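Local coordinates for Exo beta-1,2-glucooligosaccharide sophorohydrolase (non-reducing end) (Parabacteroides distasonis ATCC 8503, PDB 5Z06), which hydrolyses linear beta-1,2-glucan and beta-1,2-glucooligosaccharides of four or more glucose units, releasing the disaccharide sophorose from the non-reducing end, at residues A[332-337]-A[680-685]; A[576-581]-A[653-658]; A[473-478]-A[691-696]. All coordinates share one frame; numbering follows the deposited sequence.

Contact 1: A[332-337]-A[680-685]; sequences AIVAGI and TNLLWN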
loop_
_atom_site.group_PDB
_atom_site.type_symbol
_atom_site.label_atom_id
_atom_site.label_comp_id
_atom_site.label_asym_id
_atom_site.label_seq_id
_atom_site.Cartn_x
_atom_site.Cartn_y
_atom_site.Cartn_z
ATOM N N ALA A 332 -2.426 -1.301 -15.935
ATOM C CA ALA A 332 -1.083 -1.792 -15.682
ATOM C C ALA A 332 -0.851 -3.106 -16.401
ATOM O O ALA A 332 0.242 -3.333 -16.937
ATOM C CB ALA A 332 -0.824 -1.949 -14.186
ATOM N N ILE A 333 -1.854 -3.980 -16.421
ATOM C CA ILE A 333 -1.689 -5.251 -17.103
ATOM C C ILE A 333 -1.584 -5.058 -18.618
ATOM O O ILE A 333 -0.724 -5.657 -19.267
ATOM C CB ILE A 333 -2.781 -6.272 -16.732
ATOM C CG1 ILE A 333 -2.655 -6.662 -15.272
ATOM C CG2 ILE A 333 -2.612 -7.518 -17.568
ATOM C CD1 ILE A 333 -3.889 -7.307 -14.672
ATOM N N VAL A 334 -2.411 -4.188 -19.183
ATOM C CA VAL A 334 -2.301 -3.892 -20.607
ATOM C C VAL A 334 -0.886 -3.394 -20.945
ATOM O O VAL A 334 -0.260 -3.881 -21.902
ATOM C CB VAL A 334 -3.366 -2.886 -21.042
ATOM C CG1 VAL A 334 -3.091 -2.311 -22.413
ATOM C CG2 VAL A 334 -4.723 -3.559 -21.037
ATOM N N ALA A 335 -0.389 -2.443 -20.148
ATOM C CA ALA A 335 0.969 -1.934 -20.307
ATOM C C ALA A 335 1.962 -3.082 -20.232
ATOM O O ALA A 335 2.882 -3.144 -21.031
ATOM C CB ALA A 335 1.301 -0.907 -19.230
ATOM N N GLY A 336 1.755 -3.961 -19.251
ATOM C CA GLY A 336 2.643 -5.075 -18.984
ATOM C C GLY A 336 2.698 -6.036 -20.155
ATOM O O GLY A 336 3.751 -6.635 -20.418
ATOM N N ILE A 337 1.579 -6.166 -20.867
ATOM C CA ILE A 337 1.548 -6.978 -22.078
ATOM C C ILE A 337 2.396 -6.303 -23.167
ATOM O O ILE A 337 3.239 -6.950 -23.794
ATOM C CB ILE A 337 0.129 -7.206 -22.610
ATOM C CG1 ILE A 337 -0.709 -7.987 -21.594
ATOM C CG2 ILE A 337 0.192 -8.000 -23.918
ATOM C CD1 ILE A 337 -2.198 -7.921 -21.862
ATOM N N THR A 680 4.969 6.008 -24.192
ATOM C CA THR A 680 4.329 5.678 -25.457
ATOM C C THR A 680 2.939 6.256 -25.654
ATOM O O THR A 680 2.376 6.078 -26.719
ATOM C CB THR A 680 4.184 4.156 -25.574
ATOM O OG1 THR A 680 3.412 3.673 -24.463
ATOM C CG2 THR A 680 5.585 3.467 -25.631
ATOM N N ASN A 681 2.378 6.931 -24.654
ATOM C CA ASN A 681 0.964 7.321 -24.679
ATOM C C ASN A 681 -0.006 6.125 -24.782
ATOM O O ASN A 681 -1.160 6.322 -25.172
ATOM C CB ASN A 681 0.648 8.297 -25.841
ATOM C CG ASN A 681 1.362 9.635 -25.720
ATOM O OD1 ASN A 681 1.668 10.115 -24.630
ATOM N ND2 ASN A 681 1.586 10.255 -26.850
ATOM N N LEU A 682 0.430 4.923 -24.405
ATOM C CA LEU A 682 -0.315 3.704 -24.726
ATOM C C LEU A 682 -1.754 3.710 -24.203
ATOM O O LEU A 682 -2.700 3.563 -24.975
ATOM C CB LEU A 682 0.390 2.482 -24.166
ATOM C CG LEU A 682 -0.338 1.164 -24.369
ATOM C CD1 LEU A 682 -0.367 0.794 -25.855
ATOM C CD2 LEU A 682 0.336 0.090 -23.536
ATOM N N LEU A 683 -1.898 3.867 -22.890
ATOM C CA LEU A 683 -3.207 3.751 -22.256
ATOM C C LEU A 683 -4.091 4.906 -22.672
ATOM O O LEU A 683 -5.263 4.735 -22.939
ATOM C CB LEU A 683 -3.091 3.707 -20.733
ATOM C CG LEU A 683 -2.431 2.475 -20.119
ATOM C CD1 LEU A 683 -2.801 1.194 -20.858
ATOM C CD2 LEU A 683 -0.932 2.629 -20.050
ATOM N N TRP A 684 -3.511 6.089 -22.723
ATOM C CA TRP A 684 -4.194 7.236 -23.259
ATOM C C TRP A 684 -4.722 6.989 -24.659
ATOM O O TRP A 684 -5.912 7.201 -24.902
ATOM C CB TRP A 684 -3.268 8.420 -23.293
ATOM C CG TRP A 684 -3.038 9.066 -22.020
ATOM C CD1 TRP A 684 -3.820 9.032 -20.924
ATOM C CD2 TRP A 684 -1.970 9.954 -21.729
ATOM N NE1 TRP A 684 -3.306 9.824 -19.955
ATOM C CE2 TRP A 684 -2.172 10.423 -20.419
ATOM C CE3 TRP A 684 -0.871 10.424 -22.460
ATOM C CZ2 TRP A 684 -1.296 11.310 -19.796
ATOM C CZ3 TRP A 684 0.004 11.297 -21.847
ATOM C CH2 TRP A 684 -0.223 11.750 -20.527
ATOM N N ASN A 685 -3.848 6.526 -25.562
ATOM C CA ASN A 685 -4.253 6.297 -26.949
ATOM C C ASN A 685 -5.355 5.250 -27.008
ATOM O O ASN A 685 -6.329 5.429 -27.741
ATOM C CB ASN A 685 -3.064 5.939 -27.837
ATOM C CG ASN A 685 -2.108 7.105 -27.999
ATOM O OD1 ASN A 685 -2.447 8.249 -27.666
ATOM N ND2 ASN A 685 -0.912 6.829 -28.484
#

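Contact 2: A[576-581]-A[653-658]; sequences GGYVGY and NLTVNW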
loop_
_atom_site.group_PDB
_atom_site.type_symbol
_atom_site.label_atom_id
_atom_site.label_comp_id
_atom_site.label_asym_id
_atom_site.label_seq_id
_atom_site.Cartn_x
_atom_site.Cartn_y
_atom_site.Cartn_z
ATOM N N GLY A 576 8.213 22.517 6.053
ATOM C CA GLY A 576 8.149 21.692 7.247
ATOM C C GLY A 576 9.483 21.178 7.775
ATOM O O GLY A 576 9.511 20.580 8.828
ATOM N N GLY A 577 10.570 21.392 7.041
ATOM C CA GLY A 577 11.875 20.830 7.374
ATOM C C GLY A 577 11.870 19.310 7.402
ATOM O O GLY A 577 12.671 18.731 8.083
ATOM N N TYR A 578 10.974 18.653 6.669
ATOM C CA TYR A 578 10.892 17.207 6.731
ATOM C C TYR A 578 12.098 16.611 6.084
ATOM O O TYR A 578 12.582 17.121 5.088
ATOM C CB TYR A 578 9.593 16.678 6.139
ATOM C CG TYR A 578 8.419 17.213 6.939
ATOM C CD1 TYR A 578 8.325 16.974 8.323
ATOM C CD2 TYR A 578 7.431 17.978 6.340
ATOM C CE1 TYR A 578 7.280 17.497 9.080
ATOM C CE2 TYR A 578 6.389 18.501 7.095
ATOM C CZ TYR A 578 6.331 18.258 8.457
ATOM O OH TYR A 578 5.320 18.784 9.202
ATOM N N VAL A 579 12.607 15.551 6.685
ATOM C CA VAL A 579 13.848 14.959 6.237
ATOM C C VAL A 579 13.675 14.363 4.840
ATOM O O VAL A 579 12.683 13.691 4.576
ATOM C CB VAL A 579 14.328 13.879 7.203
ATOM C CG1 VAL A 579 15.587 13.163 6.664
ATOM C CG2 VAL A 579 14.624 14.524 8.555
ATOM N N GLY A 580 14.660 14.607 3.977
ATOM C CA GLY A 580 14.725 14.019 2.649
ATOM C C GLY A 580 13.899 14.668 1.538
ATOM O O GLY A 580 14.065 14.301 0.377
ATOM N N TYR A 581 13.001 15.591 1.874
ATOM C CA TYR A 581 12.203 16.304 0.859
ATOM C C TYR A 581 13.111 17.136 -0.039
ATOM O O TYR A 581 14.031 17.783 0.423
ATOM C CB TYR A 581 11.245 17.270 1.505
ATOM C CG TYR A 581 9.979 16.684 2.042
ATOM C CD1 TYR A 581 9.908 15.368 2.498
ATOM C CD2 TYR A 581 8.837 17.484 2.138
ATOM C CE1 TYR A 581 8.723 14.861 2.989
ATOM C CE2 TYR A 581 7.659 17.002 2.652
ATOM C CZ TYR A 581 7.603 15.697 3.066
ATOM O OH TYR A 581 6.456 15.229 3.568
ATOM N N ASN A 653 8.360 8.004 5.771
ATOM C CA ASN A 653 8.554 9.237 6.492
ATOM C C ASN A 653 9.916 9.156 7.119
ATOM O O ASN A 653 10.101 8.462 8.134
ATOM C CB ASN A 653 7.466 9.412 7.529
ATOM C CG ASN A 653 7.493 10.782 8.168
ATOM O OD1 ASN A 653 8.553 11.312 8.474
ATOM N ND2 ASN A 653 6.328 11.367 8.341
ATOM N N LEU A 654 10.890 9.825 6.497
ATOM C CA LEU A 654 12.243 9.844 7.059
ATOM C C LEU A 654 12.291 10.646 8.355
ATOM O O LEU A 654 13.138 10.387 9.199
ATOM C CB LEU A 654 13.267 10.377 6.066
ATOM C CG LEU A 654 13.449 9.474 4.843
ATOM C CD1 LEU A 654 14.362 10.161 3.843
ATOM C CD2 LEU A 654 13.997 8.111 5.244
ATOM N N THR A 655 11.359 11.566 8.540
ATOM C CA THR A 655 11.396 12.433 9.714
ATOM C C THR A 655 11.137 11.649 10.972
ATOM O O THR A 655 11.828 11.844 11.958
ATOM C CB THR A 655 10.436 13.619 9.546
ATOM O OG1 THR A 655 10.815 14.326 8.365
ATOM C CG2 THR A 655 10.493 14.583 10.750
ATOM N N VAL A 656 10.167 10.736 10.919
ATOM C CA VAL A 656 9.856 9.877 12.047
ATOM C C VAL A 656 10.393 8.454 11.894
ATOM O O VAL A 656 10.134 7.594 12.751
ATOM C CB VAL A 656 8.329 9.845 12.319
ATOM C CG1 VAL A 656 7.785 11.251 12.434
ATOM C CG2 VAL A 656 7.571 9.079 11.256
ATOM N N ASN A 657 11.117 8.200 10.805
ATOM C CA ASN A 657 11.748 6.902 10.536
ATOM C C ASN A 657 10.720 5.760 10.429
ATOM O O ASN A 657 10.741 4.773 11.170
ATOM C CB ASN A 657 12.834 6.557 11.554
ATOM C CG ASN A 657 13.740 5.469 11.040
ATOM O OD1 ASN A 657 14.063 5.477 9.880
ATOM N ND2 ASN A 657 14.084 4.504 11.870
ATOM N N TRP A 658 9.829 5.945 9.463
ATOM C CA TRP A 658 8.717 5.061 9.191
ATOM C C TRP A 658 8.669 4.749 7.688
ATOM O O TRP A 658 8.935 5.594 6.849
ATOM C CB TRP A 658 7.427 5.746 9.631
ATOM C CG TRP A 658 6.206 4.962 9.347
ATOM C CD1 TRP A 658 5.620 4.028 10.143
ATOM C CD2 TRP A 658 5.423 5.029 8.162
ATOM N NE1 TRP A 658 4.504 3.515 9.531
ATOM C CE2 TRP A 658 4.357 4.119 8.315
ATOM C CE3 TRP A 658 5.513 5.780 6.990
ATOM C CZ2 TRP A 658 3.394 3.939 7.344
ATOM C CZ3 TRP A 658 4.565 5.602 6.029
ATOM C CH2 TRP A 658 3.511 4.687 6.210
HETATM O O HOH W 1 10.296 13.102 6.104
#

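Contact 3: A[473-478]-A[691-696]; sequences AIMGPK and PDVQKG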
loop_
_atom_site.group_PDB
_atom_site.type_symbol
_atom_site.label_atom_id
_atom_site.label_comp_id
_atom_site.label_asym_id
_atom_site.label_seq_id
_atom_site.Cartn_x
_atom_site.Cartn_y
_atom_site.Cartn_z
ATOM N N ALA A 473 -19.745 8.945 -17.087
ATOM C CA ALA A 473 -21.178 9.133 -16.980
ATOM C C ALA A 473 -21.761 9.754 -18.234
ATOM O O ALA A 473 -22.790 9.328 -18.685
ATOM C CB ALA A 473 -21.534 9.965 -15.759
ATOM N N ILE A 474 -21.072 10.745 -18.778
ATOM C CA ILE A 474 -21.464 11.458 -19.982
ATOM C C ILE A 474 -21.189 10.628 -21.262
ATOM O O ILE A 474 -21.843 10.810 -22.303
ATOM C CB ILE A 474 -20.698 12.814 -20.016
ATOM C CG1 ILE A 474 -21.150 13.709 -18.848
ATOM C CG2 ILE A 474 -20.897 13.575 -21.331
ATOM C CD1 ILE A 474 -20.200 14.849 -18.532
ATOM N N MET A 475 -20.207 9.742 -21.199
ATOM C CA MET A 475 -19.879 8.873 -22.342
ATOM C C MET A 475 -20.748 7.655 -22.397
ATOM O O MET A 475 -20.824 7.010 -23.434
ATOM C CB MET A 475 -18.432 8.417 -22.253
ATOM C CG MET A 475 -17.435 9.563 -22.316
ATOM S SD MET A 475 -15.876 9.100 -21.535
ATOM C CE MET A 475 -14.930 10.579 -21.911
ATOM N N GLY A 476 -21.376 7.305 -21.277
ATOM C CA GLY A 476 -22.255 6.144 -21.200
ATOM C C GLY A 476 -23.255 6.208 -22.338
ATOM O O GLY A 476 -23.961 7.201 -22.459
ATOM N N PRO A 477 -23.295 5.174 -23.196
ATOM C CA PRO A 477 -24.114 5.264 -24.396
ATOM C C PRO A 477 -25.603 5.062 -24.136
ATOM O O PRO A 477 -26.426 5.590 -24.874
ATOM C CB PRO A 477 -23.558 4.135 -25.266
ATOM C CG PRO A 477 -23.146 3.108 -24.267
ATOM C CD PRO A 477 -22.534 3.910 -23.152
ATOM N N LYS A 478 -25.951 4.292 -23.119
ATOM C CA LYS A 478 -27.346 4.017 -22.818
ATOM C C LYS A 478 -27.872 4.879 -21.655
ATOM O O LYS A 478 -28.964 5.421 -21.719
ATOM C CB LYS A 478 -27.517 2.540 -22.497
ATOM C CG LYS A 478 -28.956 2.146 -22.265
ATOM C CD LYS A 478 -29.107 0.641 -22.242
ATOM C CE LYS A 478 -30.577 0.301 -22.108
ATOM N NZ LYS A 478 -30.686 -1.166 -22.004
ATOM N N PRO A 691 -15.018 4.791 -28.993
ATOM C CA PRO A 691 -16.017 5.652 -29.600
ATOM C C PRO A 691 -16.836 6.439 -28.593
ATOM O O PRO A 691 -17.026 7.609 -28.793
ATOM C CB PRO A 691 -16.891 4.688 -30.401
ATOM C CG PRO A 691 -16.024 3.516 -30.684
ATOM C CD PRO A 691 -14.942 3.474 -29.650
ATOM N N ASP A 692 -17.312 5.802 -27.532
ATOM C CA ASP A 692 -18.068 6.511 -26.499
ATOM C C ASP A 692 -17.285 7.595 -25.813
ATOM O O ASP A 692 -17.871 8.626 -25.431
ATOM C CB ASP A 692 -18.617 5.557 -25.451
ATOM C CG ASP A 692 -19.565 4.540 -26.045
ATOM O OD1 ASP A 692 -20.080 4.787 -27.139
ATOM O OD2 ASP A 692 -19.747 3.472 -25.445
ATOM N N VAL A 693 -15.976 7.362 -25.656
ATOM C CA VAL A 693 -15.083 8.343 -25.054
ATOM C C VAL A 693 -14.994 9.555 -25.958
ATOM O O VAL A 693 -15.157 10.669 -25.502
ATOM C CB VAL A 693 -13.675 7.760 -24.749
ATOM C CG1 VAL A 693 -12.694 8.842 -24.317
ATOM C CG2 VAL A 693 -13.781 6.716 -23.644
ATOM N N GLN A 694 -14.742 9.332 -27.239
ATOM C CA GLN A 694 -14.662 10.435 -28.187
ATOM C C GLN A 694 -15.947 11.247 -28.191
ATOM O O GLN A 694 -15.882 12.471 -28.069
ATOM C CB GLN A 694 -14.297 9.939 -29.582
ATOM C CG GLN A 694 -12.831 9.553 -29.678
ATOM C CD GLN A 694 -12.480 8.804 -30.949
ATOM O OE1 GLN A 694 -13.295 8.660 -31.854
ATOM N NE2 GLN A 694 -11.257 8.318 -31.019
ATOM N N LYS A 695 -17.099 10.581 -28.277
ATOM C CA LYS A 695 -18.390 11.287 -28.263
ATOM C C LYS A 695 -18.593 12.154 -27.025
ATOM O O LYS A 695 -19.071 13.272 -27.131
ATOM C CB LYS A 695 -19.599 10.348 -28.416
ATOM C CG LYS A 695 -20.166 10.297 -29.829
ATOM C CD LYS A 695 -19.178 9.632 -30.796
ATOM C CE LYS A 695 -19.822 9.143 -32.097
ATOM N NZ LYS A 695 -19.349 7.766 -32.444
ATOM N N GLY A 696 -18.257 11.621 -25.858
ATOM C CA GLY A 696 -18.480 12.331 -24.607
ATOM C C GLY A 696 -17.614 13.572 -24.512
ATOM O O GLY A 696 -18.087 14.625 -24.082
#

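Contact 1: A[332-337]-A[680-685]
Val334 carries CG1 anti to the backbone N (chi1 167°) and Leu682 places CG in the same way (chi1 177°), which aims a methyl of each into the seam between helix 323-338 and helix 682-688. Both helices probably belong to the helical catalytic domain, consistent with the (alpha/alpha)6 barrel of GH144, and the contact is a purely apolar helix-to-helix seam without a single hydrogen bond across it. Leu683, the next residue, supplies the closest approach: its CD1 lies 3.8 Å from Val334 CG1, and the two side chains run past each other in opposite directions, so that branch lies alongside branch. Leu682 comes in beside this pair, where its CD2 rests against the helix backbone, 3.9 Å from Ala335 CA. The same methyl also meets Val334, with Leu682 CD2 4.3 Å from Val334 CG1.

The approach starts right at the beginning of helix 682-688. Asn681, with positive phi, interrupts the helical path between helix 665-680 and helix 682-688, and its backbone O then takes the first helical bond, from Asn685 N at 2.7 Å. Leu682 N gives only a weak, bent bond to Thr680 OG1 (3.2 Å, 130° at the hydrogen), a hydroxyl that is also hydrogen-bonded to Glu676. Around the seam, Tyr408 of helix 392-408 packs on Val334, and Val673, Glu676 and Asn677 of helix 665-680 pack on Leu683, which is buried. Both leucines meet the neighbouring residues Val334 and Ala335, and the second methyl of the deeper one, Leu683 CD2, lies 4.3 Å from Ala335 CB.

Contact 2: A[576-581]-A[653-658]
Val579 and Thr655 come within 4.9 Å of each other at their CA atoms where a type II beta turn, Tyr578 to Tyr581, lies against the loop of a hairpin. Thr655 OG1 is the polar anchor: it accepts the Val579 N-H at 2.7 Å in a fairly straight bond (158°). A water 2.6 Å from Thr655 OG1 also lies 2.9 Å from Val579 O, linking the hydroxyl to the C=O of the same residue through water. The hydroxyl also lies at the edge of the Tyr578 ring, near its plane, with Tyr578 CD1 3.6 Å from Thr655 OG1. The partner loop joins strands 652-653 and 658-659 and carries a G1 beta bulge, Asn657 and Trp658 both facing Asn653. Asn653 OD1 closes an Asx motif by accepting Val656 N at 3.0 Å, the donor standing well above the carbonyl plane. Putting a valine in place of Thr655 would probably leave the Val579 N-H without its acceptor and the water without one of its mates. The Val579 and Leu654 side chains cross at about a right angle, Val579 CG1 lying 3.7 Å from Leu654 CB, while Leu654 CD1 packs 4.1 Å from Gly580 CA, where a CB would clash with it.

Contact 3: A[473-478]-A[691-696]
Met475 lays its side chain across the start of helix 691-702, touching Asp692, Val693 and Gly696, with Met475 SD 3.7 Å from Val693 CA. This joins the end of one helix to the start of another, probably within the helical domain: the last residue of helix 467-475 and the turn after it close on the start of the C-terminal helix. The methionine chain is extended beyond CG and carries Met475 CE out to 3.7 Å from Val693 CG1; the two side chains cross obliquely. At its base the fit is tight, Met475 CB lying 3.2 Å from Asp692 O, the carbonyl that takes the helical bond from Gly696 N. In return, Asp692 CB comes 3.3 Å from Met475 O. The Pro477 and Asp692 side chains cross at about a right angle, Pro477 CG lying 3.6 Å from Asp692 OD2. That oxygen has its polar partner in Trp427 NE1 of helix 414-428, and Trp427 also touches Met475 and Pro477. Having no side chain, Gly696 lets the methionine come close to the helix backbone, Met475 CG standing 3.7 Å from Gly696 CA.

From the N terminus, the chain passes its beta-rich N-terminal part before helix 323-338, where contact 1 opens. Helix 467-475 then supplies the first half of contact 3, and the turn at 576-581 that of contact 2. The first loop to close is the shortest, contact 2, when the 653-658 hairpin returns 72 residues later; it lies within both larger loops. Contact 1 closes next at 680-685 and contact 3 last at 691-696, so these two cross. Their closing helices, 682-688 and 691-702, follow one another. The C-terminal helices are thereby tied to two earlier helices, while contact 2 joins surface loops about 34 Å, centre to centre, from contact 1.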